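Local coordinates for protein porin (Rhodobacter capsulatus, PDB 2POR) that forms trimeric beta-barrel channels in the outer membrane through which small hydrophilic solutes up to about 0.6 kDa diffuse passively, at residues V89-R97 with I277-D285; A242-Q250 with T261-D270. All blocks are in the same frame, centred on the assembly; numbering follows the deposited sequence.

In the fold
Contact 1 sets residues 89-97, from the long loop between helix 78-83 and strand 118-125, against strand 275-284; contact 2 pairs that strand's barrel neighbour, strand 258-272, with strand 243-254. Their centres lie 8 Å apart. Strand 258-272 joins the two: probable hydrogen bonds run from Ile281 N to Leu265 O (2.8 Å) and from Tyr269 N to Ile277 O (2.9 Å), and Arg97 O packs on Tyr262 CB at 3.5 Å. A calcium ion, held in contact 1 by Asp93 and Asp95, lies about 7 Å from the nearest atom of the Tyr248 side chain, and Gln250 NE2 hydrogen-bonds to the backbone O of Asp101, another ligand of this calcium.

Contact 1: residues V89-R97 with I277-D285; sequences VGYTDLDDR and IVGGIADND. With CA (calcium ion), chain C; C8E ((hydroxyethyloxy)tri(ethyloxy)octane), chain F; C8E ((hydroxyethyloxy)tri(ethyloxy)octane), chain G.
Arg97 lays its CB and CG over the backbone of Asp283, CB standing 3.7 Å from Asp283 CA. Its guanidinium lies beyond salt-bridge range of the Asp283 carboxylate, with NE 4.2 Å from OD1 and the two planes 61° apart; NE is hydrogen-bonded to the backbone oxygen of Asp290. The direct hydrogen bond across the contact comes from Asn284, whose ND2 donates an N-H to Arg97 O at 2.9 Å, close to the amide plane but tilted from the carbonyl's. Asn284 OD1 bonds to Ser289 OG and Leu286 N, so bonds at both ends fix the amide's rotation.

Further along, Leu94 points its CD1 at Gly280 O (3.6 Å) while its CB meets the methyl of Ala282. Val89 CG1 rests 3.8 Å from Gly280 CA, a place where any side chain on Gly280 would collide. Of the Tyr91 side chain, CB does the touching (3.7 Å from Val278 CB), while Val278 CG1 meets the Tyr91 backbone N; the ring leads away, its hydroxyl bonding to Ser22 O. A water bridges Gly90 N and Gly279 O.

Asp93 and Asp95, each bidentate, turn from the strand to the calcium ion, which Asn100 and Asp101 also bind. Apolar packing, one hydrogen bond from a side-chain amide and one water thus fix the loop to the inside of the barrel wall, with the carboxylates of Asp93 and Asp95 at the metal.

Contact 2: residues A242-Q250 with T261-D270; sequences ATTVGGYVQ and TYYGLGASYD. With C8E ((hydroxyethyloxy)tri(ethyloxy)octane), chain H.
Tyr248 folds its ring back across the neighbouring strand, one face lying over the backbone of Gly264, whose N is 3.5 Å above the plane, nearer the ring's margin than its centre. A chi1 of 63°, with CG between the backbone N and the carbonyl carbon, brings it there, and a CB on Gly264 would clash with CE2. The hydroxyl reaches a water, 2.8 Å from OH, that donates to Tyr263 O. Cutting Tyr248 back to an alanine removes the ring, which is likely to uncover the Gly264 backbone and leave this water without its hydroxyl partner.

Tyr262 has its CG in a similar position, presenting one ring face to Gln250: CB of Gln250 makes a CH-pi contact 3.8 Å from the ring centroid, and the extended chain carries its amide obliquely across the ring, NE2 nearest CE2, the planes 38° apart. That amide is held by Tyr200 OH at OE1 and by the backbone oxygens of Gly99 and Asp101 at NE2.

These residues belong to an antiparallel beta hairpin of the 16-stranded porin barrel. The segment axes approach to 4.8 Å and run antiparallel at 177°, and hydrogen-bonded pairs such as Thr244 with Ser268 and Gly246 with Gly266 stitch the strands together.

On the other face, Val249 presents CG2 to Thr261 CG2 (3.7 Å) and CG1 to C11 of a bound detergent molecule, which also covers a face of the Tyr263 ring. At the far end Tyr269 receives the Ala242 methyl over its face, 4.0 Å from the centroid, with Thr243 OG1 at its edge.

Contact 1: residues V89-R97 with I277-D285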
loop_
_atom_site.group_PDB
_atom_site.type_symbol
_atom_site.label_atom_id
_atom_site.label_comp_id
_atom_site.label_asym_id
_atom_site.label_seq_id
_atom_site.Cartn_x
_atom_site.Cartn_y
_atom_site.Cartn_z
ATOM N N VAL A 89 -18.850 -18.959 8.393
ATOM C CA VAL A 89 -19.594 -19.465 7.260
ATOM C C VAL A 89 -19.329 -18.643 6.015
ATOM O O VAL A 89 -19.280 -17.404 6.099
ATOM C CB VAL A 89 -21.095 -19.453 7.642
ATOM C CG1 VAL A 89 -21.947 -19.770 6.413
ATOM C CG2 VAL A 89 -21.341 -20.455 8.770
ATOM N N GLY A 90 -19.227 -19.408 4.908
ATOM C CA GLY A 90 -19.085 -18.982 3.518
ATOM C C GLY A 90 -17.642 -18.657 3.088
ATOM O O GLY A 90 -16.821 -18.251 3.911
ATOM N N TYR A 91 -17.276 -18.797 1.808
ATOM C CA TYR A 91 -15.925 -18.485 1.373
ATOM C C TYR A 91 -15.629 -17.010 1.508
ATOM O O TYR A 91 -14.463 -16.668 1.609
ATOM C CB TYR A 91 -15.725 -18.940 -0.071
ATOM C CG TYR A 91 -16.027 -17.962 -1.202
ATOM C CD1 TYR A 91 -15.037 -17.143 -1.667
ATOM C CD2 TYR A 91 -17.280 -17.902 -1.780
ATOM C CE1 TYR A 91 -15.305 -16.277 -2.698
ATOM C CE2 TYR A 91 -17.558 -17.037 -2.825
ATOM C CZ TYR A 91 -16.559 -16.233 -3.263
ATOM O OH TYR A 91 -16.793 -15.346 -4.268
ATOM N N THR A 92 -16.620 -16.084 1.480
ATOM C CA THR A 92 -16.364 -14.636 1.605
ATOM C C THR A 92 -16.537 -14.185 3.058
ATOM O O THR A 92 -16.301 -13.021 3.341
ATOM C CB THR A 92 -17.340 -13.788 0.698
ATOM O OG1 THR A 92 -18.655 -14.088 1.148
ATOM C CG2 THR A 92 -17.324 -14.120 -0.758
ATOM N N ASP A 93 -16.892 -15.073 4.010
ATOM C CA ASP A 93 -17.234 -14.805 5.408
ATOM C C ASP A 93 -18.510 -13.973 5.388
ATOM O O ASP A 93 -18.488 -12.728 5.394
ATOM C CB ASP A 93 -16.105 -14.050 6.158
ATOM C CG ASP A 93 -16.357 -13.800 7.633
ATOM O OD1 ASP A 93 -17.327 -14.267 8.250
ATOM O OD2 ASP A 93 -15.570 -13.099 8.261
ATOM N N LEU A 94 -19.641 -14.675 5.285
ATOM C CA LEU A 94 -20.945 -14.026 5.058
ATOM C C LEU A 94 -21.469 -13.358 6.303
ATOM O O LEU A 94 -22.346 -13.880 6.978
ATOM C CB LEU A 94 -21.989 -15.031 4.591
ATOM C CG LEU A 94 -21.850 -15.603 3.226
ATOM C CD1 LEU A 94 -22.804 -16.808 3.087
ATOM C CD2 LEU A 94 -22.111 -14.524 2.204
ATOM N N ASP A 95 -20.955 -12.183 6.628
ATOM C CA ASP A 95 -21.380 -11.459 7.809
ATOM C C ASP A 95 -22.491 -10.443 7.543
ATOM O O ASP A 95 -22.917 -9.695 8.412
ATOM C CB ASP A 95 -20.243 -10.709 8.368
ATOM C CG ASP A 95 -19.232 -11.566 9.082
ATOM O OD1 ASP A 95 -19.558 -12.595 9.646
ATOM O OD2 ASP A 95 -18.068 -11.201 9.093
ATOM N N ASP A 96 -22.964 -10.424 6.322
ATOM C CA ASP A 96 -23.925 -9.456 5.823
ATOM C C ASP A 96 -25.224 -9.402 6.633
ATOM O O ASP A 96 -25.828 -8.334 6.703
ATOM C CB ASP A 96 -24.222 -9.807 4.360
ATOM C CG ASP A 96 -22.996 -9.930 3.467
ATOM O OD1 ASP A 96 -22.302 -10.964 3.456
ATOM O OD2 ASP A 96 -22.748 -8.942 2.789
ATOM N N ARG A 97 -25.707 -10.487 7.256
ATOM C CA ARG A 97 -26.948 -10.504 8.021
ATOM C C ARG A 97 -26.715 -10.579 9.507
ATOM O O ARG A 97 -27.641 -10.837 10.291
ATOM C CB ARG A 97 -27.804 -11.689 7.542
ATOM C CG ARG A 97 -28.316 -11.611 6.111
ATOM C CD ARG A 97 -29.302 -10.441 5.944
ATOM N NE ARG A 97 -29.715 -10.372 4.555
ATOM C CZ ARG A 97 -29.180 -9.525 3.649
ATOM N NH1 ARG A 97 -28.241 -8.651 3.994
ATOM N NH2 ARG A 97 -29.485 -9.613 2.340
ATOM N N ILE A 277 -12.940 -25.886 -1.256
ATOM C CA ILE A 277 -14.149 -25.391 -1.896
ATOM C C ILE A 277 -15.014 -25.063 -0.694
ATOM O O ILE A 277 -15.124 -25.889 0.229
ATOM C CB ILE A 277 -14.764 -26.501 -2.757
ATOM C CG1 ILE A 277 -13.857 -26.820 -3.899
ATOM C CG2 ILE A 277 -16.109 -26.056 -3.332
ATOM C CD1 ILE A 277 -14.339 -28.108 -4.593
ATOM N N VAL A 278 -15.604 -23.861 -0.595
ATOM C CA VAL A 278 -16.341 -23.417 0.606
ATOM C C VAL A 278 -17.639 -22.748 0.139
ATOM O O VAL A 278 -17.635 -21.994 -0.840
ATOM C CB VAL A 278 -15.533 -22.372 1.427
ATOM C CG1 VAL A 278 -16.208 -22.177 2.753
ATOM C CG2 VAL A 278 -14.108 -22.806 1.648
ATOM N N GLY A 279 -18.756 -22.970 0.800
ATOM C CA GLY A 279 -20.019 -22.355 0.427
ATOM C C GLY A 279 -20.855 -22.234 1.681
ATOM O O GLY A 279 -20.568 -22.903 2.682
ATOM N N GLY A 280 -21.889 -21.400 1.719
ATOM C CA GLY A 280 -22.674 -21.240 2.931
ATOM C C GLY A 280 -23.896 -20.375 2.664
ATOM O O GLY A 280 -24.062 -19.829 1.573
ATOM N N ILE A 281 -24.709 -20.287 3.683
ATOM C CA ILE A 281 -25.980 -19.611 3.632
ATOM C C ILE A 281 -26.036 -18.834 4.939
ATOM O O ILE A 281 -25.543 -19.316 5.968
ATOM C CB ILE A 281 -27.007 -20.792 3.436
ATOM C CG1 ILE A 281 -27.761 -20.379 2.255
ATOM C CG2 ILE A 281 -27.956 -21.139 4.570
ATOM C CD1 ILE A 281 -27.072 -20.902 1.003
ATOM N N ALA A 282 -26.568 -17.602 4.974
ATOM C CA ALA A 282 -26.698 -16.876 6.231
ATOM C C ALA A 282 -27.932 -15.959 6.152
ATOM O O ALA A 282 -28.341 -15.491 5.072
ATOM C CB ALA A 282 -25.485 -15.991 6.513
ATOM N N ASP A 283 -28.542 -15.704 7.306
ATOM C CA ASP A 283 -29.715 -14.850 7.389
ATOM C C ASP A 283 -30.015 -14.381 8.788
ATOM O O ASP A 283 -29.309 -14.694 9.759
ATOM C CB ASP A 283 -30.904 -15.611 6.860
ATOM C CG ASP A 283 -32.002 -14.736 6.280
ATOM O OD1 ASP A 283 -31.931 -13.490 6.250
ATOM O OD2 ASP A 283 -32.940 -15.375 5.831
ATOM N N ASN A 284 -31.041 -13.552 8.906
ATOM C CA ASN A 284 -31.519 -13.221 10.226
ATOM C C ASN A 284 -33.023 -13.128 10.045
ATOM O O ASN A 284 -33.548 -13.192 8.935
ATOM C CB ASN A 284 -30.959 -11.884 10.741
ATOM C CG ASN A 284 -31.271 -10.693 9.874
ATOM O OD1 ASN A 284 -32.391 -10.485 9.409
ATOM N ND2 ASN A 284 -30.287 -9.872 9.584
ATOM N N ASP A 285 -33.713 -12.996 11.149
ATOM C CA ASP A 285 -35.167 -12.892 11.127
ATOM C C ASP A 285 -35.749 -11.473 11.013
ATOM O O ASP A 285 -36.923 -11.246 11.317
ATOM C CB ASP A 285 -35.716 -13.568 12.394
ATOM C CG ASP A 285 -35.391 -12.914 13.732
ATOM O OD1 ASP A 285 -34.638 -11.925 13.803
ATOM O OD2 ASP A 285 -35.904 -13.422 14.731
HETATM CA CA CA C . -17.035 -13.046 10.218
HETATM C C1 C8E F . -24.832 -25.194 2.490
HETATM C C2 C8E F . -23.581 -24.857 1.653
HETATM C C3 C8E F . -23.810 -24.535 0.167
HETATM C C4 C8E F . -24.381 -23.153 -0.179
HETATM C C5 C8E F . -24.385 -23.057 -1.699
HETATM C C6 C8E F . -25.127 -21.849 -2.237
HETATM C C7 C8E F . -25.585 -22.085 -3.688
HETATM C C8 C8E F . -24.563 -21.727 -4.778
HETATM O O9 C8E F . -24.668 -22.322 -6.097
HETATM C C10 C8E F . -25.284 -21.555 -7.161
HETATM C C11 C8E F . -24.492 -20.837 -8.272
HETATM O O12 C8E F . -25.252 -20.446 -9.431
HETATM C C13 C8E F . -25.561 -19.042 -9.549
HETATM C C14 C8E F . -25.320 -18.235 -10.848
HETATM O O15 C8E F . -24.021 -17.769 -11.276
HETATM C C16 C8E F . -23.984 -16.344 -11.468
HETATM C C17 C8E F . -22.841 -15.715 -12.249
HETATM O O18 C8E F . -22.817 -14.302 -12.440
HETATM C C19 C8E F . -22.736 -14.007 -13.835
HETATM C C20 C8E F . -23.989 -13.504 -14.546
HETATM O O21 C8E F . -23.848 -13.380 -15.961
HETATM C C1 C8E G . -20.762 -17.660 -15.323
HETATM C C2 C8E G . -20.489 -18.294 -13.939
HETATM C C3 C8E G . -19.018 -18.149 -13.613
HETATM C C4 C8E G . -18.682 -18.784 -12.277
HETATM C C5 C8E G . -17.188 -18.619 -12.036
HETATM C C6 C8E G . -16.728 -19.341 -10.780
HETATM C C7 C8E G . -15.261 -19.053 -10.538
HETATM C C8 C8E G . -14.716 -19.709 -9.279
HETATM O O9 C8E G . -14.467 -21.114 -9.252
HETATM C C10 C8E G . -14.998 -21.780 -8.089
HETATM C C11 C8E G . -16.450 -22.293 -8.004
HETATM O O12 C8E G . -16.813 -23.202 -6.945
HETATM C C13 C8E G . -16.906 -24.582 -7.369
HETATM C C14 C8E G . -15.733 -25.588 -7.307
HETATM O O15 C8E G . -14.529 -25.372 -8.080
HETATM C C16 C8E G . -13.446 -26.271 -7.760
HETATM C C17 C8E G . -12.730 -27.149 -8.809
HETATM O O18 C8E G . -13.330 -28.318 -9.374
HETATM C C19 C8E G . -13.069 -29.475 -8.572
HETATM C C20 C8E G . -12.133 -30.580 -9.085
HETATM O O21 C8E G . -11.909 -31.620 -8.129
HETATM O O HOH W 1 -19.030 -22.244 4.953
HETATM O O HOH W 2 -15.311 -14.489 11.033
HETATM O O HOH W 3 -15.471 -11.508 10.691
#

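Contact 2: residues A242-Q250 with T261-D270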
loop_
_atom_site.group_PDB
_atom_site.type_symbol
_atom_site.label_atom_id
_atom_site.label_comp_id
_atom_site.label_asym_id
_atom_site.label_seq_id
_atom_site.Cartn_x
_atom_site.Cartn_y
_atom_site.Cartn_z
ATOM N N ALA A 242 -12.472 -35.088 4.415
ATOM C CA ALA A 242 -12.133 -33.805 3.821
ATOM C C ALA A 242 -13.254 -32.769 4.038
ATOM O O ALA A 242 -13.031 -31.600 3.724
ATOM C CB ALA A 242 -11.908 -34.025 2.328
ATOM N N THR A 243 -14.433 -33.140 4.561
ATOM C CA THR A 243 -15.608 -32.298 4.705
ATOM C C THR A 243 -15.833 -31.768 6.084
ATOM O O THR A 243 -15.940 -32.552 7.027
ATOM C CB THR A 243 -16.878 -33.059 4.312
ATOM O OG1 THR A 243 -16.624 -33.616 3.030
ATOM C CG2 THR A 243 -18.110 -32.181 4.193
ATOM N N THR A 244 -15.902 -30.452 6.222
ATOM C CA THR A 244 -16.350 -29.871 7.475
ATOM C C THR A 244 -17.724 -29.271 7.177
ATOM O O THR A 244 -17.968 -28.751 6.071
ATOM C CB THR A 244 -15.404 -28.816 7.901
ATOM O OG1 THR A 244 -14.152 -29.494 8.046
ATOM C CG2 THR A 244 -15.868 -28.079 9.157
ATOM N N VAL A 245 -18.633 -29.436 8.134
ATOM C CA VAL A 245 -20.004 -28.928 8.080
ATOM C C VAL A 245 -20.192 -28.230 9.416
ATOM O O VAL A 245 -19.665 -28.689 10.440
ATOM C CB VAL A 245 -21.017 -30.078 7.924
ATOM C CG1 VAL A 245 -22.453 -29.588 8.027
ATOM C CG2 VAL A 245 -20.884 -30.643 6.521
ATOM N N GLY A 246 -20.853 -27.068 9.406
ATOM C CA GLY A 246 -21.062 -26.338 10.640
ATOM C C GLY A 246 -22.059 -25.190 10.519
ATOM O O GLY A 246 -22.454 -24.818 9.402
ATOM N N GLY A 247 -22.437 -24.605 11.651
ATOM C CA GLY A 247 -23.376 -23.513 11.632
ATOM C C GLY A 247 -23.400 -22.863 12.979
ATOM O O GLY A 247 -22.763 -23.368 13.905
ATOM N N TYR A 248 -24.147 -21.767 13.117
ATOM C CA TYR A 248 -24.206 -21.051 14.374
ATOM C C TYR A 248 -25.578 -20.375 14.464
ATOM O O TYR A 248 -26.249 -20.215 13.423
ATOM C CB TYR A 248 -23.095 -19.978 14.437
ATOM C CG TYR A 248 -23.221 -18.873 13.384
ATOM C CD1 TYR A 248 -24.028 -17.779 13.661
ATOM C CD2 TYR A 248 -22.625 -18.964 12.133
ATOM C CE1 TYR A 248 -24.239 -16.798 12.702
ATOM C CE2 TYR A 248 -22.836 -17.977 11.163
ATOM C CZ TYR A 248 -23.653 -16.879 11.454
ATOM O OH TYR A 248 -23.914 -15.856 10.535
ATOM N N VAL A 249 -25.980 -19.946 15.653
ATOM C CA VAL A 249 -27.173 -19.109 15.785
ATOM C C VAL A 249 -26.874 -18.192 16.957
ATOM O O VAL A 249 -26.233 -18.570 17.950
ATOM C CB VAL A 249 -28.456 -19.979 16.006
ATOM C CG1 VAL A 249 -28.414 -20.729 17.317
ATOM C CG2 VAL A 249 -29.666 -19.056 15.983
ATOM N N GLN A 250 -27.218 -16.914 16.803
ATOM C CA GLN A 250 -26.956 -15.942 17.830
ATOM C C GLN A 250 -28.220 -15.098 17.950
ATOM O O GLN A 250 -28.991 -14.989 16.977
ATOM C CB GLN A 250 -25.846 -14.971 17.468
ATOM C CG GLN A 250 -24.618 -15.597 16.908
ATOM C CD GLN A 250 -23.453 -14.660 17.035
ATOM O OE1 GLN A 250 -23.142 -14.188 18.116
ATOM N NE2 GLN A 250 -22.750 -14.319 15.977
ATOM N N THR A 261 -32.416 -12.591 15.705
ATOM C CA THR A 261 -31.794 -13.898 15.694
ATOM C C THR A 261 -31.189 -14.004 14.294
ATOM O O THR A 261 -31.858 -13.763 13.277
ATOM C CB THR A 261 -32.843 -15.013 15.926
ATOM O OG1 THR A 261 -33.312 -14.827 17.270
ATOM C CG2 THR A 261 -32.277 -16.431 15.677
ATOM N N TYR A 262 -29.905 -14.348 14.233
ATOM C CA TYR A 262 -29.175 -14.422 12.976
ATOM C C TYR A 262 -28.374 -15.725 13.022
ATOM O O TYR A 262 -27.995 -16.218 14.095
ATOM C CB TYR A 262 -28.273 -13.172 12.837
ATOM C CG TYR A 262 -27.434 -12.669 14.017
ATOM C CD1 TYR A 262 -27.975 -12.135 15.190
ATOM C CD2 TYR A 262 -26.055 -12.684 13.883
ATOM C CE1 TYR A 262 -27.153 -11.622 16.193
ATOM C CE2 TYR A 262 -25.223 -12.165 14.880
ATOM C CZ TYR A 262 -25.773 -11.636 16.026
ATOM O OH TYR A 262 -24.929 -11.100 16.969
ATOM N N TYR A 263 -28.210 -16.333 11.875
ATOM C CA TYR A 263 -27.633 -17.655 11.840
ATOM C C TYR A 263 -26.995 -17.930 10.476
ATOM O O TYR A 263 -27.208 -17.204 9.500
ATOM C CB TYR A 263 -28.761 -18.660 12.184
ATOM C CG TYR A 263 -29.830 -18.674 11.122
ATOM C CD1 TYR A 263 -29.605 -19.492 10.023
ATOM C CD2 TYR A 263 -30.919 -17.821 11.215
ATOM C CE1 TYR A 263 -30.447 -19.470 8.953
ATOM C CE2 TYR A 263 -31.776 -17.792 10.139
ATOM C CZ TYR A 263 -31.518 -18.609 9.023
ATOM O OH TYR A 263 -32.312 -18.537 7.885
ATOM N N GLY A 264 -26.254 -19.018 10.333
ATOM C CA GLY A 264 -25.598 -19.391 9.095
ATOM C C GLY A 264 -25.213 -20.866 9.184
ATOM O O GLY A 264 -25.090 -21.445 10.275
ATOM N N LEU A 265 -25.047 -21.420 8.008
ATOM C CA LEU A 265 -24.812 -22.836 7.820
ATOM C C LEU A 265 -23.887 -22.926 6.601
ATOM O O LEU A 265 -24.172 -22.349 5.526
ATOM C CB LEU A 265 -26.147 -23.544 7.507
ATOM C CG LEU A 265 -26.616 -24.807 8.201
ATOM C CD1 LEU A 265 -25.577 -25.924 8.074
ATOM C CD2 LEU A 265 -26.884 -24.465 9.662
ATOM N N GLY A 266 -22.758 -23.625 6.723
ATOM C CA GLY A 266 -21.882 -23.788 5.572
ATOM C C GLY A 266 -21.036 -25.049 5.627
ATOM O O GLY A 266 -20.993 -25.762 6.638
ATOM N N ALA A 267 -20.345 -25.299 4.535
ATOM C CA ALA A 267 -19.484 -26.451 4.457
ATOM C C ALA A 267 -18.219 -26.117 3.726
ATOM O O ALA A 267 -18.200 -25.174 2.928
ATOM C CB ALA A 267 -20.130 -27.564 3.679
ATOM N N SER A 268 -17.185 -26.910 3.968
ATOM C CA SER A 268 -15.996 -26.831 3.153
ATOM C C SER A 268 -15.493 -28.225 2.852
ATOM O O SER A 268 -15.715 -29.161 3.622
ATOM C CB SER A 268 -14.898 -26.030 3.855
ATOM O OG SER A 268 -14.839 -26.196 5.257
ATOM N N TYR A 269 -14.794 -28.312 1.753
ATOM C CA TYR A 269 -14.213 -29.532 1.306
ATOM C C TYR A 269 -12.749 -29.262 1.053
ATOM O O TYR A 269 -12.387 -28.466 0.184
ATOM C CB TYR A 269 -14.929 -29.924 0.057
ATOM C CG TYR A 269 -14.407 -31.258 -0.403
ATOM C CD1 TYR A 269 -14.893 -32.410 0.183
ATOM C CD2 TYR A 269 -13.408 -31.300 -1.348
ATOM C CE1 TYR A 269 -14.354 -33.629 -0.184
ATOM C CE2 TYR A 269 -12.863 -32.511 -1.712
ATOM C CZ TYR A 269 -13.341 -33.672 -1.128
ATOM O OH TYR A 269 -12.787 -34.888 -1.498
ATOM N N ASP A 270 -11.866 -29.940 1.748
ATOM C CA ASP A 270 -10.447 -29.715 1.581
ATOM C C ASP A 270 -9.891 -30.431 0.345
ATOM O O ASP A 270 -10.032 -31.648 0.222
ATOM C CB ASP A 270 -9.784 -30.189 2.879
ATOM C CG ASP A 270 -8.313 -29.836 3.067
ATOM O OD1 ASP A 270 -7.682 -29.393 2.115
ATOM O OD2 ASP A 270 -7.796 -29.979 4.180
HETATM C C1 C8E H . -22.170 -20.164 29.350
HETATM C C2 C8E H . -22.795 -20.494 27.998
HETATM C C3 C8E H . -24.315 -20.471 28.009
HETATM C C4 C8E H . -24.877 -20.433 26.568
HETATM C C5 C8E H . -26.398 -20.628 26.494
HETATM C C6 C8E H . -27.092 -20.262 25.177
HETATM C C7 C8E H . -26.796 -21.153 23.983
HETATM C C8 C8E H . -28.051 -21.290 23.116
HETATM O O9 C8E H . -28.692 -20.162 22.485
HETATM C C10 C8E H . -28.930 -20.347 21.069
HETATM C C11 C8E H . -30.061 -19.631 20.286
HETATM O O12 C8E H . -31.462 -19.841 20.536
HETATM C C13 C8E H . -32.064 -20.865 19.727
HETATM C C14 C8E H . -33.425 -20.581 19.063
HETATM O O15 C8E H . -33.576 -19.749 17.896
HETATM C C16 C8E H . -34.237 -20.450 16.813
HETATM C C17 C8E H . -34.618 -19.839 15.427
HETATM O O18 C8E H . -33.664 -19.499 14.384
HETATM C C19 C8E H . -33.693 -20.333 13.216
HETATM C C20 C8E H . -32.566 -21.337 13.026
HETATM O O21 C8E H . -32.679 -22.030 11.788
HETATM O O HOH W 4 -26.064 -14.251 9.774
#